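Local coordinates for protein 1-carboxybiuret hydrolase subunit AtzE (PDB 6C62) that hydrolyses 1-carboxybiuret to urea-1,3-dicarboxylate and ammonia in bacterial atrazine degradation, as a member of the amidase family, at residues A67-A72 with Q162-L167; S154-A159 with S180-W185; T15-V20 with D51-R56; N75-E80 with A99-V104. All blocks are in the same frame, centred on the assembly; numbering follows the deposited sequence.

Interaction 1 (A67-A72 with Q162-L167)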
loop_
_atom_site.group_PDB
_atom_site.type_symbol
_atom_site.label_atom_id
_atom_site.label_comp_id
_atom_site.label_asym_id
_atom_site.label_seq_id
_atom_site.Cartn_x
_atom_site.Cartn_y
_atom_site.Cartn_z
ATOM N N ALA A 67 1.498 -30.330 24.372
ATOM C CA ALA A 67 1.192 -30.362 25.811
ATOM C C ALA A 67 2.397 -30.446 26.704
ATOM O O ALA A 67 3.145 -31.416 26.673
ATOM C CB ALA A 67 0.232 -31.519 26.143
ATOM N N GLY A 68 2.607 -29.391 27.473
ATOM C CA GLY A 68 3.667 -29.307 28.460
ATOM C C GLY A 68 4.981 -28.740 27.954
ATOM O O GLY A 68 5.926 -28.621 28.725
ATOM N N LEU A 69 5.064 -28.388 26.673
ATOM C CA LEU A 69 6.334 -27.956 26.043
ATOM C C LEU A 69 6.655 -26.524 26.476
ATOM O O LEU A 69 5.875 -25.620 26.261
ATOM C CB LEU A 69 6.243 -28.035 24.529
ATOM C CG LEU A 69 7.570 -27.768 23.798
ATOM C CD1 LEU A 69 8.481 -28.973 23.870
ATOM C CD2 LEU A 69 7.380 -27.420 22.365
ATOM N N PRO A 70 7.791 -26.313 27.142
ATOM C CA PRO A 70 8.138 -24.920 27.453
ATOM C C PRO A 70 8.567 -24.082 26.263
ATOM O O PRO A 70 9.178 -24.597 25.303
ATOM C CB PRO A 70 9.340 -25.072 28.380
ATOM C CG PRO A 70 9.306 -26.468 28.856
ATOM C CD PRO A 70 8.751 -27.250 27.729
ATOM N N TYR A 71 8.252 -22.785 26.324
ATOM C CA TYR A 71 8.631 -21.837 25.256
ATOM C C TYR A 71 8.752 -20.445 25.854
ATOM O O TYR A 71 8.330 -20.202 27.019
ATOM C CB TYR A 71 7.661 -21.864 24.080
ATOM C CG TYR A 71 6.355 -21.209 24.306
ATOM C CD1 TYR A 71 5.378 -21.815 25.114
ATOM C CD2 TYR A 71 6.040 -19.967 23.740
ATOM C CE1 TYR A 71 4.165 -21.236 25.294
ATOM C CE2 TYR A 71 4.795 -19.379 23.922
ATOM C CZ TYR A 71 3.853 -20.004 24.677
ATOM O OH TYR A 71 2.594 -19.411 24.951
ATOM N N ALA A 72 9.448 -19.605 25.124
ATOM C CA ALA A 72 9.526 -18.191 25.457
ATOM C C ALA A 72 9.405 -17.355 24.207
ATOM O O ALA A 72 9.570 -17.865 23.072
ATOM C CB ALA A 72 10.799 -17.900 26.207
ATOM N N GLN A 162 17.696 -23.624 27.432
ATOM C CA GLN A 162 16.703 -23.072 28.384
ATOM C C GLN A 162 15.274 -23.460 27.968
ATOM O O GLN A 162 14.475 -23.817 28.815
ATOM C CB GLN A 162 16.820 -21.554 28.523
ATOM C CG GLN A 162 18.166 -21.074 29.112
ATOM C CD GLN A 162 18.447 -19.590 28.880
ATOM O OE1 GLN A 162 17.707 -18.940 28.156
ATOM N NE2 GLN A 162 19.486 -19.045 29.511
ATOM N N VAL A 163 14.963 -23.322 26.686
ATOM C CA VAL A 163 13.707 -23.786 26.132
ATOM C C VAL A 163 13.933 -24.448 24.795
ATOM O O VAL A 163 14.905 -24.161 24.129
ATOM C CB VAL A 163 12.652 -22.625 25.956
ATOM C CG1 VAL A 163 12.234 -22.106 27.301
ATOM C CG2 VAL A 163 13.205 -21.482 25.142
ATOM N N PRO A 164 13.046 -25.371 24.408
ATOM C CA PRO A 164 13.129 -26.051 23.134
ATOM C C PRO A 164 12.507 -25.267 21.923
ATOM O O PRO A 164 12.766 -25.625 20.805
ATOM C CB PRO A 164 12.341 -27.338 23.370
ATOM C CG PRO A 164 11.285 -26.952 24.366
ATOM C CD PRO A 164 12.005 -25.975 25.283
ATOM N N LEU A 165 11.697 -24.233 22.195
ATOM C CA LEU A 165 10.922 -23.476 21.208
ATOM C C LEU A 165 10.920 -22.032 21.645
ATOM O O LEU A 165 10.774 -21.733 22.845
ATOM C CB LEU A 165 9.491 -23.996 21.193
ATOM C CG LEU A 165 8.420 -23.202 20.413
ATOM C CD1 LEU A 165 8.700 -23.204 18.911
ATOM C CD2 LEU A 165 7.050 -23.832 20.650
ATOM N N SER A 166 11.113 -21.131 20.690
ATOM C CA SER A 166 10.831 -19.743 20.954
ATOM C C SER A 166 10.156 -19.083 19.764
ATOM O O SER A 166 10.086 -19.657 18.673
ATOM C CB SER A 166 12.103 -18.980 21.333
ATOM O OG SER A 166 13.018 -19.016 20.265
ATOM N N LEU A 167 9.602 -17.893 20.009
ATOM C CA LEU A 167 9.080 -17.042 18.927
ATOM C C LEU A 167 9.950 -15.843 18.713
ATOM O O LEU A 167 10.393 -15.244 19.662
ATOM C CB LEU A 167 7.648 -16.614 19.191
ATOM C CG LEU A 167 6.620 -17.698 19.348
ATOM C CD1 LEU A 167 5.231 -17.101 19.335
ATOM C CD2 LEU A 167 6.740 -18.773 18.277
#
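Leu69 lays its CD1 methyl on the ring of Pro164, CD1 to CG 3.5 Å, closer than carbons usually pack, and the two side chains slide past each other in opposite directions. The Leu69 and Leu165 side chains cross at about a right angle, their CD2 methyls 4.0 Å apart. With CG anti to the backbone N (chi1 -173°), the Leu69 fork opens over the Pro164–Leu165 corner, one prong on each residue. Cut back to an alanine, Leu69 loses both prongs, which would probably open a gap over this corner and take away part of the cover on Pro164 and Leu165. The Pro164 ring also fits against the Pro70 carbonyl, whose buried O, 3.1 Å from Pro164 CD, has no hydrogen-bond partner in the model, and Val163 spreads its methyls between Pro70 and Ala72. Beyond it the chains run as parallel neighbours, 70-74 beside 165-170, in the large mixed sheet of the amidase fold, their short segments 26° apart. Leu167 N donates to Ala72 O at 3.1 Å, in the carbonyl plane, while Ala72 N reaches Leu165 O only weakly. Tyr71 CB sits 4.0 Å from Leu165 CG, and the tyrosine ring leads off to Val104 and Leu107 of helix 102-109.

Interaction 2 (S154-A159 with S180-W185)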
loop_
_atom_site.group_PDB
_atom_site.type_symbol
_atom_site.label_atom_id
_atom_site.label_comp_id
_atom_site.label_asym_id
_atom_site.label_seq_id
_atom_site.Cartn_x
_atom_site.Cartn_y
_atom_site.Cartn_z
ATOM N N SER A 154 15.809 -15.194 21.414
ATOM C CA SER A 154 15.099 -16.342 20.871
ATOM C C SER A 154 16.027 -17.375 20.403
ATOM O O SER A 154 15.781 -18.567 20.634
ATOM C CB SER A 154 14.126 -15.919 19.743
ATOM O OG SER A 154 13.252 -14.883 20.239
ATOM N N GLY A 155 17.123 -16.989 19.773
ATOM C CA GLY A 155 18.137 -17.971 19.363
ATOM C C GLY A 155 18.965 -18.495 20.552
ATOM O O GLY A 155 19.227 -19.689 20.655
ATOM N N ALA A 156 19.379 -17.599 21.426
ATOM C CA ALA A 156 20.245 -17.979 22.557
ATOM C C ALA A 156 19.534 -18.868 23.535
ATOM O O ALA A 156 20.133 -19.801 24.028
ATOM C CB ALA A 156 20.798 -16.766 23.273
ATOM N N ALA A 157 18.268 -18.600 23.811
ATOM C CA ALA A 157 17.549 -19.453 24.766
ATOM C C ALA A 157 17.512 -20.896 24.311
ATOM O O ALA A 157 17.570 -21.809 25.175
ATOM C CB ALA A 157 16.130 -18.956 25.032
ATOM N N ILE A 158 17.425 -21.125 22.999
ATOM C CA ILE A 158 17.382 -22.488 22.489
ATOM C C ILE A 158 18.788 -23.115 22.522
ATOM O O ILE A 158 18.929 -24.221 23.024
ATOM C CB ILE A 158 16.801 -22.581 21.087
ATOM C CG1 ILE A 158 15.344 -22.059 21.147
ATOM C CG2 ILE A 158 16.863 -24.002 20.567
ATOM C CD1 ILE A 158 14.881 -21.707 19.835
ATOM N N ALA A 159 19.824 -22.368 22.132
ATOM C CA ALA A 159 21.156 -22.926 22.065
ATOM C C ALA A 159 21.709 -23.184 23.483
ATOM O O ALA A 159 22.494 -24.060 23.660
ATOM C CB ALA A 159 22.079 -22.044 21.309
ATOM N N SER A 180 21.143 -18.767 12.448
ATOM C CA SER A 180 22.478 -19.008 11.871
ATOM C C SER A 180 23.594 -18.937 12.924
ATOM O O SER A 180 24.427 -19.860 13.047
ATOM C CB SER A 180 22.771 -18.024 10.778
ATOM O OG SER A 180 23.988 -18.265 10.099
ATOM N N LEU A 181 23.642 -17.812 13.618
ATOM C CA LEU A 181 24.681 -17.526 14.546
ATOM C C LEU A 181 24.671 -18.364 15.836
ATOM O O LEU A 181 25.765 -18.663 16.340
ATOM C CB LEU A 181 24.759 -16.062 14.836
ATOM C CG LEU A 181 24.943 -15.146 13.638
ATOM C CD1 LEU A 181 25.335 -13.763 14.120
ATOM C CD2 LEU A 181 26.004 -15.678 12.696
ATOM N N CYS A 182 23.494 -18.780 16.302
ATOM C CA CYS A 182 23.353 -19.638 17.491
ATOM C C CYS A 182 23.339 -21.147 17.173
ATOM O O CYS A 182 23.358 -21.984 18.100
ATOM C CB CYS A 182 22.116 -19.262 18.287
ATOM S SG CYS A 182 22.298 -17.699 19.151
ATOM N N GLY A 183 23.275 -21.517 15.902
ATOM C CA GLY A 183 23.196 -22.893 15.571
ATOM C C GLY A 183 21.896 -23.565 15.971
ATOM O O GLY A 183 21.907 -24.686 16.490
ATOM N N VAL A 184 20.763 -22.928 15.651
ATOM C CA VAL A 184 19.489 -23.540 15.915
ATOM C C VAL A 184 18.602 -23.388 14.675
ATOM O O VAL A 184 19.014 -22.784 13.680
ATOM C CB VAL A 184 18.796 -22.914 17.150
ATOM C CG1 VAL A 184 19.670 -23.038 18.406
ATOM C CG2 VAL A 184 18.450 -21.437 16.906
ATOM N N TRP A 185 17.421 -23.994 14.732
ATOM C CA TRP A 185 16.511 -24.022 13.608
ATOM C C TRP A 185 15.623 -22.764 13.642
ATOM O O TRP A 185 15.227 -22.318 14.706
ATOM C CB TRP A 185 15.604 -25.263 13.624
ATOM C CG TRP A 185 16.317 -26.522 13.353
ATOM C CD1 TRP A 185 16.997 -27.323 14.265
ATOM C CD2 TRP A 185 16.460 -27.157 12.092
ATOM N NE1 TRP A 185 17.538 -28.416 13.621
ATOM C CE2 TRP A 185 17.219 -28.339 12.292
ATOM C CE3 TRP A 185 16.061 -26.825 10.801
ATOM C CZ2 TRP A 185 17.574 -29.179 11.242
ATOM C CZ3 TRP A 185 16.412 -27.667 9.776
ATOM C CH2 TRP A 185 17.140 -28.827 10.001
#
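The close meeting of helix 152-159 with the C-terminal end of helix 176-182 comes at a glycine, Gly155, where Cys182 presses directly on the helix backbone. Across this meeting the nearest pair of CA atoms is that of Gly155 and Cys182, 5.8 Å apart. The sulfur comes in over the peptide that joins Gly155 to Ala156, with SG 3.7 Å from Gly155 C and equally near Ala156 N. It is placed there by a chi1 of -72°, which turns SG anti to the carbonyl carbon of Cys182. A side chain on Gly155 would probably be tight here, since a beta carbon built there stands 3.4 Å from Cys182 SG. One helical turn on, Ala159 faces the other segment and its CB touches the backbone of the helix end, 3.5 Å from Cys182 O; that carbonyl oxygen also accepts from His141 NE2.

Both helices belong to the amidase fold, and strand 165-170 of its central sheet lies between them in sequence. At Gly183 the chain leaves helix 176-182 with positive phi, 68°, and turns into strand 185-188. The turn presents Val184 to the first helix, where a single methyl does most of the touching: CG1 lies 3.7 Å from Ile158 CG2 and 3.9 Å from Ala159 CB. Ile158 and Val184 cross obliquely, branch against branch. Farther along, Ile158 also packs on Leu212 of strand 208-213, while the Trp185 ring leads away to strand 411-416 and helix 216-226.

Interaction 3 (T15-V20 with D51-R56)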
loop_
_atom_site.group_PDB
_atom_site.type_symbol
_atom_site.label_atom_id
_atom_site.label_comp_id
_atom_site.label_asym_id
_atom_site.label_seq_id
_atom_site.Cartn_x
_atom_site.Cartn_y
_atom_site.Cartn_z
ATOM N N THR A 15 7.227 -38.197 32.728
ATOM C CA THR A 15 7.525 -37.030 33.519
ATOM C C THR A 15 6.270 -36.178 33.570
ATOM O O THR A 15 5.476 -36.150 32.614
ATOM C CB THR A 15 8.734 -36.259 32.934
ATOM O OG1 THR A 15 9.063 -35.104 33.728
ATOM C CG2 THR A 15 8.398 -35.823 31.558
ATOM N N SER A 16 6.067 -35.463 34.678
ATOM C CA SER A 16 5.002 -34.517 34.759
ATOM C C SER A 16 5.377 -33.222 34.013
ATOM O O SER A 16 6.566 -32.864 33.871
ATOM C CB SER A 16 4.659 -34.223 36.203
ATOM O OG SER A 16 5.626 -33.406 36.832
ATOM N N ALA A 17 4.354 -32.522 33.550
ATOM C CA ALA A 17 4.571 -31.222 32.936
ATOM C C ALA A 17 5.179 -30.244 33.941
ATOM O O ALA A 17 6.048 -29.411 33.610
ATOM C CB ALA A 17 3.266 -30.679 32.344
ATOM N N ARG A 18 4.712 -30.315 35.179
ATOM C CA ARG A 18 5.260 -29.457 36.213
ATOM C C ARG A 18 6.765 -29.713 36.406
ATOM O O ARG A 18 7.528 -28.752 36.571
ATOM C CB ARG A 18 4.475 -29.615 37.526
ATOM C CG ARG A 18 4.955 -28.789 38.714
ATOM C CD ARG A 18 4.818 -27.310 38.366
ATOM N NE ARG A 18 5.277 -26.454 39.441
ATOM C CZ ARG A 18 4.573 -26.079 40.497
ATOM N NH1 ARG A 18 5.162 -25.310 41.427
ATOM N NH2 ARG A 18 3.299 -26.426 40.642
ATOM N N ASP A 19 7.203 -30.964 36.401
ATOM C CA ASP A 19 8.670 -31.232 36.491
ATOM C C ASP A 19 9.470 -30.692 35.310
ATOM O O ASP A 19 10.603 -30.214 35.476
ATOM C CB ASP A 19 8.965 -32.750 36.603
ATOM C CG ASP A 19 8.645 -33.331 38.000
ATOM O OD1 ASP A 19 8.399 -32.567 38.952
ATOM O OD2 ASP A 19 8.665 -34.573 38.136
ATOM N N VAL A 20 8.903 -30.809 34.118
ATOM C CA VAL A 20 9.517 -30.258 32.913
ATOM C C VAL A 20 9.647 -28.734 33.007
ATOM O O VAL A 20 10.695 -28.179 32.692
ATOM C CB VAL A 20 8.745 -30.663 31.642
ATOM C CG1 VAL A 20 9.250 -29.889 30.429
ATOM C CG2 VAL A 20 8.960 -32.153 31.394
ATOM N N ASP A 51 0.692 -27.180 35.595
ATOM C CA ASP A 51 -0.274 -27.827 36.472
ATOM C C ASP A 51 -1.583 -28.240 35.724
ATOM O O ASP A 51 -2.111 -29.343 35.915
ATOM C CB ASP A 51 -0.626 -26.942 37.641
ATOM C CG ASP A 51 0.469 -26.947 38.776
ATOM O OD1 ASP A 51 1.527 -27.688 38.732
ATOM O OD2 ASP A 51 0.241 -26.193 39.771
ATOM N N ALA A 52 -2.108 -27.333 34.915
ATOM C CA ALA A 52 -3.340 -27.599 34.156
ATOM C C ALA A 52 -3.205 -28.755 33.170
ATOM O O ALA A 52 -4.145 -29.524 32.972
ATOM C CB ALA A 52 -3.846 -26.329 33.455
ATOM N N ILE A 53 -2.058 -28.870 32.509
ATOM C CA ILE A 53 -1.790 -30.008 31.636
ATOM C C ILE A 53 -1.778 -31.332 32.465
ATOM O O ILE A 53 -2.367 -32.342 32.035
ATOM C CB ILE A 53 -0.426 -29.861 30.906
ATOM C CG1 ILE A 53 -0.431 -28.693 29.901
ATOM C CG2 ILE A 53 0.002 -31.172 30.221
ATOM C CD1 ILE A 53 -1.431 -28.836 28.793
ATOM N N ASP A 54 -1.114 -31.344 33.621
ATOM C CA ASP A 54 -1.111 -32.545 34.487
ATOM C C ASP A 54 -2.550 -32.908 34.942
ATOM O O ASP A 54 -2.931 -34.071 34.899
ATOM C CB ASP A 54 -0.165 -32.432 35.695
ATOM C CG ASP A 54 1.338 -32.292 35.285
ATOM O OD1 ASP A 54 1.750 -32.956 34.240
ATOM O OD2 ASP A 54 2.095 -31.475 35.992
ATOM N N VAL A 55 -3.375 -31.925 35.259
ATOM C CA VAL A 55 -4.785 -32.209 35.561
ATOM C C VAL A 55 -5.523 -32.884 34.387
ATOM O O VAL A 55 -6.248 -33.897 34.621
ATOM C CB VAL A 55 -5.515 -30.958 36.070
ATOM C CG1 VAL A 55 -7.061 -31.047 35.987
ATOM C CG2 VAL A 55 -5.007 -30.644 37.468
ATOM N N ARG A 56 -5.322 -32.385 33.161
ATOM C CA ARG A 56 -5.961 -32.969 32.017
ATOM C C ARG A 56 -5.523 -34.393 31.752
ATOM O O ARG A 56 -6.332 -35.286 31.398
ATOM C CB ARG A 56 -5.761 -32.108 30.742
ATOM C CG ARG A 56 -6.526 -30.790 30.828
ATOM C CD ARG A 56 -6.072 -29.732 29.831
ATOM N NE ARG A 56 -6.564 -30.040 28.507
ATOM C CZ ARG A 56 -6.201 -29.374 27.408
ATOM N NH1 ARG A 56 -5.344 -28.359 27.485
ATOM N NH2 ARG A 56 -6.701 -29.724 26.228
#
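The first turn of helix 17-35 comes up against the flank of helix 43-58, with the CA atoms of Ala17 and Asp54 6.0 Å apart and those of Arg18 and Asp51 5.8 Å apart. Asp54 points its carboxylate at the start of the first helix and grips two successive backbone N-H groups: Ala17 N gives to OD1 at 2.7 Å and Arg18 N to OD2 at 3.0 Å. Each oxygen accepts on its syn lone pair, and the negative charge would probably be favoured by the helix N-terminus. The N-cap of that helix is Ser16, whose OG accepts from Asp19 N at 2.9 Å; Asp54 adds acceptors from another helix to the same helix start. An asparagine in place of Asp54 lacks the charge and one acceptor oxygen, and would probably leave one of the two N-H groups without its mate. Arg18 bends at chi2 (62°) and brings NH2 to Asp51 OD1 in a 2.9 Å salt bridge. The oxygen lies close to the guanidinium plane, although the two planar groups are turned 46° apart. The arginine's stronger partner is Glu22 of its own helix, salt-bridged through NE. Beneath the polar layer Ala17 CB rests on Ile53 CG2 at 3.9 Å. Ile53 continues onto Ala67, ahead of strand 70-74, while Val20 packs against Ile6 and Ile10 of helix 3-11.

Interaction 4 (N75-E80 with A99-V104)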
loop_
_atom_site.group_PDB
_atom_site.type_symbol
_atom_site.label_atom_id
_atom_site.label_comp_id
_atom_site.label_asym_id
_atom_site.label_seq_id
_atom_site.Cartn_x
_atom_site.Cartn_y
_atom_site.Cartn_z
ATOM N N ASN A 75 10.367 -10.136 23.240
ATOM C CA ASN A 75 9.576 -9.236 24.070
ATOM C C ASN A 75 8.835 -8.141 23.304
ATOM O O ASN A 75 8.292 -7.240 23.919
ATOM C CB ASN A 75 10.379 -8.752 25.272
ATOM C CG ASN A 75 11.440 -7.690 24.962
ATOM O OD1 ASN A 75 11.392 -7.011 23.949
ATOM N ND2 ASN A 75 12.426 -7.587 25.844
ATOM N N LEU A 76 8.772 -8.215 21.963
ATOM C CA LEU A 76 7.743 -7.495 21.211
ATOM C C LEU A 76 6.338 -8.223 21.176
ATOM O O LEU A 76 5.357 -7.639 20.687
ATOM C CB LEU A 76 8.237 -7.154 19.819
ATOM C CG LEU A 76 8.679 -8.267 18.860
ATOM C CD1 LEU A 76 7.496 -9.074 18.399
ATOM C CD2 LEU A 76 9.398 -7.705 17.623
ATOM N N PHE A 77 6.248 -9.448 21.710
ATOM C CA PHE A 77 4.990 -10.144 21.792
ATOM C C PHE A 77 4.293 -9.736 23.086
ATOM O O PHE A 77 4.915 -9.753 24.176
ATOM C CB PHE A 77 5.093 -11.675 21.785
ATOM C CG PHE A 77 5.439 -12.287 20.458
ATOM C CD1 PHE A 77 6.738 -12.344 20.005
ATOM C CD2 PHE A 77 4.442 -12.796 19.636
ATOM C CE1 PHE A 77 7.061 -12.933 18.754
ATOM C CE2 PHE A 77 4.726 -13.367 18.420
ATOM C CZ PHE A 77 6.053 -13.438 17.956
ATOM N N ASP A 78 3.009 -9.406 22.958
ATOM C CA ASP A 78 2.148 -9.083 24.138
ATOM C C ASP A 78 1.950 -10.351 24.938
ATOM O O ASP A 78 1.604 -11.412 24.371
ATOM C CB ASP A 78 0.744 -8.611 23.712
ATOM C CG ASP A 78 0.694 -7.144 23.199
ATOM O OD1 ASP A 78 1.694 -6.381 23.293
ATOM O OD2 ASP A 78 -0.386 -6.754 22.656
ATOM N N ILE A 79 2.193 -10.239 26.228
ATOM C CA ILE A 79 1.956 -11.273 27.225
ATOM C C ILE A 79 0.985 -10.616 28.219
ATOM O O ILE A 79 1.262 -9.536 28.764
ATOM C CB ILE A 79 3.238 -11.710 27.942
ATOM C CG1 ILE A 79 4.241 -12.315 26.980
ATOM C CG2 ILE A 79 2.883 -12.726 29.028
ATOM C CD1 ILE A 79 5.602 -12.572 27.588
ATOM N N GLU A 80 -0.168 -11.239 28.406
ATOM C CA GLU A 80 -1.181 -10.675 29.278
ATOM C C GLU A 80 -0.628 -10.315 30.649
ATOM O O GLU A 80 0.059 -11.126 31.245
ATOM C CB GLU A 80 -2.353 -11.659 29.473
ATOM C CG GLU A 80 -3.457 -11.082 30.355
ATOM C CD GLU A 80 -4.694 -11.961 30.404
ATOM O OE1 GLU A 80 -4.736 -13.029 29.734
ATOM O OE2 GLU A 80 -5.637 -11.558 31.145
ATOM N N ALA A 99 -4.231 -8.670 26.711
ATOM C CA ALA A 99 -4.374 -10.033 26.196
ATOM C C ALA A 99 -3.036 -10.484 25.631
ATOM O O ALA A 99 -2.239 -9.657 25.275
ATOM C CB ALA A 99 -5.451 -10.031 25.085
ATOM N N ASP A 100 -2.828 -11.782 25.563
ATOM C CA ASP A 100 -1.707 -12.389 24.831
ATOM C C ASP A 100 -1.808 -12.094 23.343
ATOM O O ASP A 100 -2.928 -11.990 22.804
ATOM C CB ASP A 100 -1.783 -13.922 24.955
ATOM C CG ASP A 100 -1.463 -14.438 26.377
ATOM O OD1 ASP A 100 -0.695 -13.765 27.159
ATOM O OD2 ASP A 100 -1.923 -15.572 26.676
ATOM N N ALA A 101 -0.661 -11.981 22.690
ATOM C CA ALA A 101 -0.609 -12.003 21.226
ATOM C C ALA A 101 -1.345 -13.218 20.731
ATOM O O ALA A 101 -1.323 -14.271 21.350
ATOM C CB ALA A 101 0.834 -12.131 20.778
ATOM N N VAL A 102 -1.952 -13.092 19.576
ATOM C CA VAL A 102 -2.633 -14.251 18.982
ATOM C C VAL A 102 -1.749 -15.489 18.873
ATOM O O VAL A 102 -2.212 -16.581 19.153
ATOM C CB VAL A 102 -3.245 -13.848 17.594
ATOM C CG1 VAL A 102 -3.751 -15.034 16.846
ATOM C CG2 VAL A 102 -4.387 -12.849 17.839
ATOM N N LEU A 103 -0.480 -15.351 18.450
ATOM C CA LEU A 103 0.338 -16.530 18.363
ATOM C C LEU A 103 0.616 -17.225 19.722
ATOM O O LEU A 103 0.685 -18.490 19.789
ATOM C CB LEU A 103 1.668 -16.247 17.661
ATOM C CG LEU A 103 1.569 -15.685 16.259
ATOM C CD1 LEU A 103 2.919 -15.683 15.637
ATOM C CD2 LEU A 103 0.581 -16.497 15.419
ATOM N N VAL A 104 0.744 -16.412 20.774
ATOM C CA VAL A 104 0.858 -16.919 22.136
ATOM C C VAL A 104 -0.418 -17.659 22.542
ATOM O O VAL A 104 -0.323 -18.777 23.100
ATOM C CB VAL A 104 1.210 -15.793 23.129
ATOM C CG1 VAL A 104 1.144 -16.301 24.577
ATOM C CG2 VAL A 104 2.563 -15.185 22.785
HETATM O O HOH W 1 -2.638 -8.168 22.841
HETATM O O HOH W 2 -4.953 -13.299 26.956
HETATM O O HOH W 3 -3.166 -15.687 29.010
#
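Two extended pieces of chain, 77-80 and 99-101, lie side by side, with CA pairs Ile79–Asp100 and Glu80–Ala99 each 4.5 Å apart. Ala101 N donates to Asp78 O at 2.9 Å, nearly straight at the hydrogen (168°) but from above the carbonyl plane. Asp100 doubles the link through its side chain: with chi1 at -70°, CG lies anti to the carbonyl carbon, and OD1 accepts from Glu80 N at 2.9 Å on its anti side. The same oxygen forms a salt bridge with Arg45 of helix 43-58. Ala101 is the N-cap residue of helix 102-109, so in this amidase fold the loop that follows strand 70-74, the strand ending in the probable charge-relay residue Lys74, is fastened to a helix start. On the inner side, the edge of the Phe77 ring meets this helix start: CD2 is 3.8 Å from Ala101 CB, which lies in the ring plane, and CE2 is 4.0 Å from Leu103 CD1. Toward the outer side, water takes over. One molecule donates to Asp78 OD2 and Ala99 O, Asp78 OD1 being hydrogen-bonded to Thr84, and two others link Glu80 OE1 with Asp100, one at its backbone N and one at OD2 (2.6 Å from the water).

Overall arrangement
Interaction 1 is the hub, its centre 13 to 15 Å from those of the other three. It touches interaction 2 where Ser166 OG probably bonds to Ser154 O at 2.8 Å, interaction 3 where Pro70 CG meets Val20 CG1 at 3.8 Å, and interaction 4 where Leu167 CB meets Phe77 CE1 at 3.8 Å. Interactions 2, 3 and 4 do not touch one another. Interaction 4 comes nearest the probable catalytic residues: the side chain of Phe77 is about 4 Å from that of Lys74 and about 10 Å from that of Ser150. The Leu167 side chain is about 6 Å from that of Lys74, and Gly155 of interaction 2 about 10 Å. Interaction 3 lies away from these sites.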